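Long-range contacts in peptidyl tryptophan dihydroxylase (Pseudomonas putida, PDB 7CTQ), which uses FAD to dihydroxylate a peptidyl tryptophan, a step essential for building the tryptophylquinone cofactor of quinohemoprotein amine dehydrogenase: residues 155-160 with 241-246; 159-164 with 196-201; 390-395 with 420-425. One frame throughout, in Å; residues are numbered along the deposited sequence.

Contact 1 (155-160 with 241-246); sequences GPETVS and ARSSTA. With FAD (flavin-adenine dinucleotide), chain C.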
# COMPACT_ATOMS: atom_id res chain seq x y z
N GLY A 155 -8.36 -10.78 5.70
CA GLY A 155 -8.47 -10.58 7.13
C GLY A 155 -9.91 -10.44 7.57
O GLY A 155 -10.84 -10.61 6.77
N PRO A 156 -10.11 -10.12 8.84
CA PRO A 156 -11.47 -9.91 9.36
C PRO A 156 -12.22 -8.93 8.48
O PRO A 156 -11.73 -7.85 8.18
CB PRO A 156 -11.23 -9.33 10.76
CG PRO A 156 -9.81 -9.70 11.10
CD PRO A 156 -9.07 -9.73 9.81
N GLU A 157 -13.42 -9.34 8.05
CA GLU A 157 -14.23 -8.51 7.16
C GLU A 157 -14.54 -7.17 7.82
O GLU A 157 -15.04 -7.12 8.95
CB GLU A 157 -15.53 -9.23 6.80
CG GLU A 157 -16.11 -8.74 5.48
CD GLU A 157 -15.19 -9.04 4.31
OE1 GLU A 157 -14.51 -10.10 4.31
OE2 GLU A 157 -15.13 -8.19 3.39
N THR A 158 -14.23 -6.09 7.11
CA THR A 158 -14.24 -4.76 7.71
C THR A 158 -14.90 -3.77 6.76
O THR A 158 -14.66 -3.81 5.55
CB THR A 158 -12.80 -4.31 8.03
OG1 THR A 158 -12.15 -5.33 8.81
CG2 THR A 158 -12.79 -3.04 8.82
N VAL A 159 -15.71 -2.87 7.31
CA VAL A 159 -16.40 -1.86 6.52
C VAL A 159 -16.12 -0.49 7.13
O VAL A 159 -16.09 -0.33 8.36
CB VAL A 159 -17.92 -2.13 6.43
CG1 VAL A 159 -18.65 -0.97 5.78
CG2 VAL A 159 -18.19 -3.38 5.61
N SER A 160 -15.87 0.49 6.27
CA SER A 160 -15.71 1.87 6.70
C SER A 160 -16.92 2.63 6.18
O SER A 160 -17.20 2.62 4.98
CB SER A 160 -14.39 2.45 6.18
OG SER A 160 -13.28 1.81 6.80
N ALA A 241 -20.46 3.56 1.99
CA ALA A 241 -19.92 2.38 2.65
C ALA A 241 -18.78 1.82 1.80
O ALA A 241 -18.95 1.60 0.60
CB ALA A 241 -21.02 1.35 2.88
N ARG A 242 -17.62 1.62 2.42
CA ARG A 242 -16.41 1.14 1.75
C ARG A 242 -15.97 -0.16 2.41
O ARG A 242 -15.84 -0.22 3.64
CB ARG A 242 -15.26 2.16 1.85
CG ARG A 242 -15.51 3.49 1.15
CD ARG A 242 -14.22 4.12 0.60
NE ARG A 242 -13.92 5.40 1.26
CZ ARG A 242 -12.69 5.87 1.51
NH1 ARG A 242 -11.61 5.20 1.11
NH2 ARG A 242 -12.54 7.03 2.13
N SER A 243 -15.72 -1.18 1.59
CA SER A 243 -15.00 -2.34 2.10
C SER A 243 -13.57 -1.92 2.43
O SER A 243 -12.87 -1.36 1.58
CB SER A 243 -15.01 -3.48 1.10
OG SER A 243 -14.25 -4.58 1.59
N SER A 244 -13.16 -2.14 3.68
CA SER A 244 -11.81 -1.82 4.12
C SER A 244 -11.09 -3.06 4.65
O SER A 244 -10.15 -2.94 5.44
CB SER A 244 -11.84 -0.72 5.17
OG SER A 244 -12.64 -1.12 6.26
N THR A 245 -11.57 -4.24 4.25
CA THR A 245 -10.96 -5.51 4.65
C THR A 245 -9.53 -5.61 4.13
O THR A 245 -9.22 -5.20 3.00
CB THR A 245 -11.81 -6.66 4.09
OG1 THR A 245 -13.16 -6.58 4.59
CG2 THR A 245 -11.19 -8.01 4.42
N ALA A 246 -8.65 -6.19 4.95
CA ALA A 246 -7.30 -6.51 4.49
C ALA A 246 -7.35 -7.64 3.46
O ALA A 246 -7.83 -8.73 3.75
CB ALA A 246 -6.43 -6.91 5.69
PA FAD C . -6.57 4.28 -6.03
O1A FAD C . -5.95 5.42 -5.32
O2A FAD C . -7.93 3.89 -5.48
O5B FAD C . -6.56 4.59 -7.56
C5B FAD C . -7.42 3.89 -8.48
C4B FAD C . -7.74 4.85 -9.59
O4B FAD C . -8.41 4.14 -10.66
C3B FAD C . -8.64 6.03 -9.22
O3B FAD C . -8.20 7.21 -9.89
C2B FAD C . -10.03 5.56 -9.68
O2B FAD C . -10.89 6.64 -10.06
C1B FAD C . -9.65 4.75 -10.92
N9A FAD C . -10.60 3.74 -11.36
C8A FAD C . -11.36 2.89 -10.60
N7A FAD C . -12.12 2.07 -11.29
C5A FAD C . -11.85 2.43 -12.60
C6A FAD C . -12.35 1.96 -13.84
N6A FAD C . -13.25 0.98 -13.95
N1A FAD C . -11.87 2.53 -14.97
C2A FAD C . -10.96 3.50 -14.87
N3A FAD C . -10.43 4.02 -13.76
C4A FAD C . -10.91 3.44 -12.65
N1 FAD C . -4.38 5.98 2.78
C2 FAD C . -3.68 6.97 3.41
O2 FAD C . -2.52 7.25 3.10
N3 FAD C . -4.29 7.71 4.41
C4 FAD C . -5.58 7.55 4.86
O4 FAD C . -6.01 8.27 5.75
C4X FAD C . -6.31 6.49 4.19
N5 FAD C . -7.55 6.27 4.57
C5X FAD C . -8.25 5.26 3.93
C6 FAD C . -9.56 5.00 4.32
C7 FAD C . -10.30 3.99 3.72
C7M FAD C . -11.72 3.74 4.17
C8 FAD C . -9.72 3.21 2.71
C8M FAD C . -10.50 2.11 2.03
C9 FAD C . -8.41 3.47 2.31
C9A FAD C . -7.67 4.48 2.91
N10 FAD C . -6.35 4.77 2.53
C10 FAD C . -5.63 5.76 3.16
C1' FAD C . -5.69 3.95 1.50
C2' FAD C . -5.54 4.64 0.15
O2' FAD C . -6.78 5.18 -0.29
C3' FAD C . -5.04 3.61 -0.85
O3' FAD C . -3.95 2.91 -0.25
C4' FAD C . -4.56 4.16 -2.19
O4' FAD C . -5.44 5.18 -2.67
C5' FAD C . -4.43 3.05 -3.21
O5' FAD C . -3.80 3.58 -4.38
P FAD C . -4.07 2.97 -5.79
O1P FAD C . -3.63 1.50 -5.73
O2P FAD C . -3.46 3.81 -6.86
O3P FAD C . -5.65 2.99 -5.90
O HOH W 1 -9.11 -7.08 7.60
O HOH W 2 -16.03 -5.52 3.64
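Ser160 and Arg242 exchange both backbone bonds of an antiparallel hydrogen-bonded pair, Ser160 N to Arg242 O (2.7 Å) and Arg242 N to Ser160 O (2.8 Å). The regular ladder then gives way. Ser244 N reaches Thr158 O (2.9 Å) from above the carbonyl plane, and Thr245 OG1, rather than a backbone carbonyl, accepts the bond from Thr158 N (2.8 Å). Gly155 N to Ala246 O closes the loop end.

Among side chains, the hydroxyls Ser160 OG and Ser244 OG bond at 3.0 Å, Ser244 OG lying between its backbone N and carbonyl carbon (chi1 57°). Glu157 folds back at chi2 (63°), bringing OE2 to 2.8 Å from Thr245 OG1, where one water joins it to Thr158 O and Ser243 OG; Glu157 OE2 also forms a salt bridge with Arg154. With an alanine replacing this glutamate, Arg154 would probably lose its salt-bridge partner and the water one of its anchors.

At the flavin, Ser160 CB touches the C7M methyl, which also lies over one guanidinium face of Arg242, whose NH1 is 3.2 Å from FAD C7. The paired strands thus form part of the FAD pocket, beside the dimethylbenzene edge of the isoalloxazine.

Contact 2 (159-164 with 196-201); sequences VSLLNV and WQVTLD. With FAD (flavin-adenine dinucleotide), chain C.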
# COMPACT_ATOMS: atom_id res chain seq x y z
N VAL A 159 -15.71 -2.87 7.31
CA VAL A 159 -16.40 -1.86 6.52
C VAL A 159 -16.12 -0.49 7.13
O VAL A 159 -16.09 -0.33 8.36
CB VAL A 159 -17.92 -2.13 6.43
CG1 VAL A 159 -18.65 -0.97 5.78
CG2 VAL A 159 -18.19 -3.38 5.61
N SER A 160 -15.87 0.49 6.27
CA SER A 160 -15.71 1.87 6.70
C SER A 160 -16.92 2.63 6.18
O SER A 160 -17.20 2.62 4.98
CB SER A 160 -14.39 2.45 6.18
OG SER A 160 -13.28 1.81 6.80
N LEU A 161 -17.68 3.23 7.10
CA LEU A 161 -18.87 4.02 6.75
C LEU A 161 -18.51 5.49 6.83
O LEU A 161 -17.95 5.95 7.83
CB LEU A 161 -20.03 3.71 7.70
CG LEU A 161 -20.44 2.26 7.90
CD1 LEU A 161 -21.51 2.20 8.97
CD2 LEU A 161 -20.92 1.65 6.60
N LEU A 162 -18.88 6.24 5.79
CA LEU A 162 -18.42 7.61 5.61
C LEU A 162 -19.60 8.57 5.52
O LEU A 162 -20.57 8.31 4.80
CB LEU A 162 -17.54 7.70 4.36
CG LEU A 162 -17.40 9.10 3.78
CD1 LEU A 162 -16.36 9.87 4.58
CD2 LEU A 162 -17.03 9.03 2.32
N ASN A 163 -19.52 9.68 6.26
CA ASN A 163 -20.44 10.80 6.11
C ASN A 163 -19.66 12.00 5.58
O ASN A 163 -18.56 12.29 6.06
CB ASN A 163 -21.11 11.17 7.43
CG ASN A 163 -22.35 10.34 7.73
OD1 ASN A 163 -22.63 10.06 8.89
ND2 ASN A 163 -23.10 9.96 6.69
N VAL A 164 -20.23 12.68 4.58
CA VAL A 164 -19.62 13.85 3.97
C VAL A 164 -20.66 14.96 3.93
O VAL A 164 -21.79 14.73 3.48
CB VAL A 164 -19.11 13.55 2.55
CG1 VAL A 164 -18.59 14.82 1.91
CG2 VAL A 164 -18.02 12.47 2.57
N TRP A 196 -16.36 12.19 7.98
CA TRP A 196 -16.37 11.32 9.15
C TRP A 196 -16.50 9.88 8.66
O TRP A 196 -17.37 9.58 7.83
CB TRP A 196 -17.51 11.67 10.10
CG TRP A 196 -17.67 10.78 11.32
CD1 TRP A 196 -17.13 10.97 12.55
CD2 TRP A 196 -18.48 9.60 11.41
NE1 TRP A 196 -17.54 9.97 13.41
CE2 TRP A 196 -18.38 9.12 12.73
CE3 TRP A 196 -19.29 8.90 10.51
CZ2 TRP A 196 -19.04 7.98 13.17
CZ3 TRP A 196 -19.95 7.77 10.94
CH2 TRP A 196 -19.82 7.32 12.25
N GLN A 197 -15.63 9.02 9.17
CA GLN A 197 -15.51 7.66 8.67
C GLN A 197 -15.28 6.73 9.84
O GLN A 197 -14.31 6.90 10.59
CB GLN A 197 -14.39 7.56 7.63
CG GLN A 197 -13.63 6.26 7.61
CD GLN A 197 -12.23 6.45 7.06
OE1 GLN A 197 -12.06 6.88 5.91
NE2 GLN A 197 -11.22 6.17 7.89
N VAL A 198 -16.18 5.78 10.03
CA VAL A 198 -16.10 4.87 11.15
C VAL A 198 -15.82 3.49 10.58
O VAL A 198 -16.36 3.11 9.53
CB VAL A 198 -17.37 4.87 12.02
CG1 VAL A 198 -18.57 4.28 11.28
CG2 VAL A 198 -17.10 4.14 13.33
N THR A 199 -14.92 2.77 11.24
CA THR A 199 -14.45 1.47 10.77
C THR A 199 -14.96 0.42 11.75
O THR A 199 -14.77 0.56 12.96
CB THR A 199 -12.93 1.47 10.67
OG1 THR A 199 -12.54 2.39 9.64
CG2 THR A 199 -12.40 0.06 10.32
N LEU A 200 -15.64 -0.58 11.21
CA LEU A 200 -16.35 -1.55 12.03
C LEU A 200 -16.26 -2.91 11.36
O LEU A 200 -15.93 -3.02 10.17
CB LEU A 200 -17.84 -1.18 12.19
CG LEU A 200 -18.21 0.23 12.65
CD1 LEU A 200 -19.58 0.60 12.11
CD2 LEU A 200 -18.17 0.28 14.16
N ASP A 201 -16.59 -3.94 12.13
CA ASP A 201 -16.81 -5.25 11.55
C ASP A 201 -18.00 -5.21 10.60
O ASP A 201 -19.01 -4.54 10.87
CB ASP A 201 -17.04 -6.28 12.65
CG ASP A 201 -16.40 -7.61 12.34
OD1 ASP A 201 -16.95 -8.35 11.50
OD2 ASP A 201 -15.34 -7.91 12.93
PA FAD C . -6.57 4.28 -6.03
O1A FAD C . -5.95 5.42 -5.32
O2A FAD C . -7.93 3.89 -5.48
O5B FAD C . -6.56 4.59 -7.56
C5B FAD C . -7.42 3.89 -8.48
C4B FAD C . -7.74 4.85 -9.59
O4B FAD C . -8.41 4.14 -10.66
C3B FAD C . -8.64 6.03 -9.22
O3B FAD C . -8.20 7.21 -9.89
C2B FAD C . -10.03 5.56 -9.68
O2B FAD C . -10.89 6.64 -10.06
C1B FAD C . -9.65 4.75 -10.92
N9A FAD C . -10.60 3.74 -11.36
C8A FAD C . -11.36 2.89 -10.60
N7A FAD C . -12.12 2.07 -11.29
C5A FAD C . -11.85 2.43 -12.60
C6A FAD C . -12.35 1.96 -13.84
N6A FAD C . -13.25 0.98 -13.95
N1A FAD C . -11.87 2.53 -14.97
C2A FAD C . -10.96 3.50 -14.87
N3A FAD C . -10.43 4.02 -13.76
C4A FAD C . -10.91 3.44 -12.65
N1 FAD C . -4.38 5.98 2.78
C2 FAD C . -3.68 6.97 3.41
O2 FAD C . -2.52 7.25 3.10
N3 FAD C . -4.29 7.71 4.41
C4 FAD C . -5.58 7.55 4.86
O4 FAD C . -6.01 8.27 5.75
C4X FAD C . -6.31 6.49 4.19
N5 FAD C . -7.55 6.27 4.57
C5X FAD C . -8.25 5.26 3.93
C6 FAD C . -9.56 5.00 4.32
C7 FAD C . -10.30 3.99 3.72
C7M FAD C . -11.72 3.74 4.17
C8 FAD C . -9.72 3.21 2.71
C8M FAD C . -10.50 2.11 2.03
C9 FAD C . -8.41 3.47 2.31
C9A FAD C . -7.67 4.48 2.91
N10 FAD C . -6.35 4.77 2.53
C10 FAD C . -5.63 5.76 3.16
C1' FAD C . -5.69 3.95 1.50
C2' FAD C . -5.54 4.64 0.15
O2' FAD C . -6.78 5.18 -0.29
C3' FAD C . -5.04 3.61 -0.85
O3' FAD C . -3.95 2.91 -0.25
C4' FAD C . -4.56 4.16 -2.19
O4' FAD C . -5.44 5.18 -2.67
C5' FAD C . -4.43 3.05 -3.21
O5' FAD C . -3.80 3.58 -4.38
P FAD C . -4.07 2.97 -5.79
O1P FAD C . -3.63 1.50 -5.73
O2P FAD C . -3.46 3.81 -6.86
O3P FAD C . -5.65 2.99 -5.90
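Leu161 and Val198 form the middle hydrogen-bonded pair of this antiparallel ladder, flanked by Val159 with Leu200 and Asn163 with Trp196. Packing is closest at the non-hydrogen-bonded pairs between them: Leu162 CA lies 4.2 Å from Gln197 CA, and CA-H...O contacts such as Gln197 CA to Leu161 O (3.1 Å) fill in beside the N-H bonds.

On one face, Leu161 CB meets Val198 CG1 at 3.9 Å. With CG anti to its carbonyl carbon (chi1 -52°), Leu161 crosses the Leu200 side chain at about a right angle, Leu161 CD1 4.0 Å from Leu200 CD1. Farther along, Asn163 lies beside Trp196, pointing the same way, amide and ring planes 24° apart; Asn163 ND2 bonds Glu238 O, and helix 208-220 covers this face from Asn163 and Trp196 to Leu200. Toward Val159 the fit is looser: this partly exposed side chain comes no closer than 4.3 Å to 196-201.

The opposite face serves the cofactor. Thr199 OG1 bonds Ser160 OG (3.0 Å), and Gln197 extends until OE1, also bonded to Tyr195 OH, lies 3.5 Å from FAD C6. Such a strand pair, in a mixed sheet against the flavin, is consistent with the sheet domain of FAD-dependent aromatic hydroxylases and flavin-dependent halogenases.

Contact 3 (390-395 with 420-425); sequences QGVELA and RMVRRW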
# COMPACT_ATOMS: atom_id res chain seq x y z
N GLN A 390 26.82 -4.77 -0.13
CA GLN A 390 27.72 -3.84 -0.84
C GLN A 390 28.64 -4.58 -1.80
O GLN A 390 29.84 -4.30 -1.86
CB GLN A 390 28.52 -3.00 0.16
CG GLN A 390 27.70 -1.96 0.90
CD GLN A 390 27.23 -0.82 -0.00
OE1 GLN A 390 28.04 -0.12 -0.61
NE2 GLN A 390 25.90 -0.62 -0.07
N GLY A 391 28.09 -5.54 -2.54
CA GLY A 391 28.82 -6.29 -3.54
C GLY A 391 29.37 -7.62 -3.08
O GLY A 391 29.74 -8.44 -3.93
N VAL A 392 29.44 -7.85 -1.77
CA VAL A 392 29.98 -9.09 -1.23
C VAL A 392 28.84 -10.11 -1.19
O VAL A 392 27.93 -9.99 -0.37
CB VAL A 392 30.57 -8.89 0.16
CG1 VAL A 392 31.31 -10.15 0.61
CG2 VAL A 392 31.49 -7.67 0.16
N GLU A 393 28.89 -11.10 -2.08
CA GLU A 393 27.89 -12.16 -2.06
C GLU A 393 28.07 -13.02 -0.81
O GLU A 393 29.19 -13.40 -0.46
CB GLU A 393 28.00 -13.04 -3.31
CG GLU A 393 27.94 -12.29 -4.62
CD GLU A 393 27.76 -13.22 -5.80
OE1 GLU A 393 26.66 -13.23 -6.37
OE2 GLU A 393 28.72 -13.95 -6.15
N LEU A 394 26.96 -13.35 -0.16
CA LEU A 394 26.98 -14.08 1.10
C LEU A 394 26.90 -15.59 0.95
O LEU A 394 27.39 -16.32 1.81
CB LEU A 394 25.84 -13.61 1.99
CG LEU A 394 25.82 -12.12 2.32
CD1 LEU A 394 24.53 -11.80 3.05
CD2 LEU A 394 27.03 -11.75 3.16
N ALA A 395 26.25 -16.09 -0.10
CA ALA A 395 26.09 -17.54 -0.22
C ALA A 395 27.41 -18.30 -0.22
O ALA A 395 27.47 -19.37 0.43
CB ALA A 395 25.28 -17.88 -1.48
N ARG A 420 34.56 -6.81 8.50
CA ARG A 420 33.79 -6.40 9.67
C ARG A 420 32.31 -6.29 9.32
O ARG A 420 31.45 -6.60 10.15
CB ARG A 420 34.32 -5.08 10.23
CG ARG A 420 35.67 -5.19 10.95
CD ARG A 420 36.07 -3.88 11.64
NE ARG A 420 36.07 -2.75 10.71
CZ ARG A 420 37.13 -2.34 10.02
NH1 ARG A 420 38.29 -2.98 10.15
NH2 ARG A 420 37.04 -1.30 9.19
N MET A 421 32.01 -5.87 8.09
CA MET A 421 30.63 -5.82 7.63
C MET A 421 30.00 -7.21 7.61
O MET A 421 28.87 -7.40 8.07
CB MET A 421 30.58 -5.18 6.24
CG MET A 421 29.21 -5.04 5.63
SD MET A 421 29.32 -4.61 3.86
CE MET A 421 30.41 -5.90 3.26
N VAL A 422 30.74 -8.20 7.10
CA VAL A 422 30.19 -9.55 7.01
C VAL A 422 29.99 -10.14 8.40
O VAL A 422 28.99 -10.82 8.66
CB VAL A 422 31.09 -10.43 6.13
CG1 VAL A 422 30.85 -11.91 6.43
CG2 VAL A 422 30.87 -10.08 4.65
N ARG A 423 30.93 -9.88 9.31
CA ARG A 423 30.82 -10.38 10.68
C ARG A 423 29.59 -9.83 11.39
O ARG A 423 28.93 -10.55 12.16
CB ARG A 423 32.07 -10.03 11.47
CG ARG A 423 33.31 -10.76 11.04
CD ARG A 423 34.50 -10.38 11.91
NE ARG A 423 35.66 -11.23 11.65
CZ ARG A 423 35.89 -12.40 12.24
NH1 ARG A 423 35.04 -12.87 13.14
NH2 ARG A 423 36.97 -13.09 11.94
N ARG A 424 29.31 -8.55 11.20
CA ARG A 424 28.13 -7.95 11.83
C ARG A 424 26.84 -8.58 11.31
O ARG A 424 25.91 -8.82 12.08
CB ARG A 424 28.12 -6.44 11.59
CG ARG A 424 29.16 -5.68 12.39
CD ARG A 424 28.85 -4.20 12.39
NE ARG A 424 28.67 -3.67 11.04
CZ ARG A 424 29.66 -3.21 10.28
NH1 ARG A 424 30.91 -3.23 10.74
NH2 ARG A 424 29.41 -2.75 9.06
N TRP A 425 26.76 -8.83 10.00
CA TRP A 425 25.58 -9.50 9.46
C TRP A 425 25.41 -10.88 10.08
O TRP A 425 24.31 -11.25 10.50
CB TRP A 425 25.68 -9.60 7.93
CG TRP A 425 24.43 -10.09 7.27
CD1 TRP A 425 23.35 -9.34 6.90
CD2 TRP A 425 24.13 -11.45 6.92
NE1 TRP A 425 22.39 -10.15 6.33
CE2 TRP A 425 22.85 -11.44 6.33
CE3 TRP A 425 24.81 -12.66 7.04
CZ2 TRP A 425 22.23 -12.62 5.86
CZ3 TRP A 425 24.21 -13.83 6.57
CH2 TRP A 425 22.93 -13.79 5.99
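Leu394 reaches across to Trp425 and Val422 from the chain leading out of a short hairpin, and its side chain can be followed outward. From CB, the first torsion sets CG anti to the carbonyl carbon (chi1 -58°), and at CG the chain forks toward two different helix residues. CD1 comes down over the centre of the six-membered ring of Trp425, 3.6 Å from its centroid and 9° off the normal, a CH-pi contact over the face. The same methyl is 3.7 Å from both CE2 and CZ2 of Trp425. CD2, the other branch, makes a more distant approach to Val422 CG2 at 4.4 Å.

The hairpin joins strands 388-389 and 392-393 through a two-residue turn, Gln390-Gly391, whose backbone angles fit type I'; Gly391 sits where a CB would be jammed against the preceding carbonyl. Helix 416-428 packs against it, turning Met421, Val422 and Trp425 inward from one side, with the spacing i, i+1, i+4.

Nearer the turn, Val392 splits its two methyls: CG1 meets Val422 CG2 at 4.1 Å, and CG2 meets Met421 CE at 3.7 Å, the two chains sliding past each other in opposite directions. Met421 is extended as far as SD, then bends at its last torsion (chi3 53°), which swings CE toward the valine while SD lies 4.1 Å from Gln390 CB. Leu389 of the hairpin also touches both Met421 and Trp425.

Contacts 1 and 2 lie along the two edges of one strand. Strand 158-166 lies between 238-243 (contact 1) and 193-201 (contact 2), antiparallel to both, so Val159 and Ser160 belong to each contact and the centres are only 10 Å apart. Both touch the FAD, and together these three neighbouring strands present side chains to its isoalloxazine. Contact 3 comes later in the chain, after both others have closed, and lies on the opposite side of the chain's centre: its centre is 43 Å from that of contact 1 and 48 Å from that of contact 2. It packs the C-terminal helix 416-428 onto a separate hairpin, well removed from the flavin.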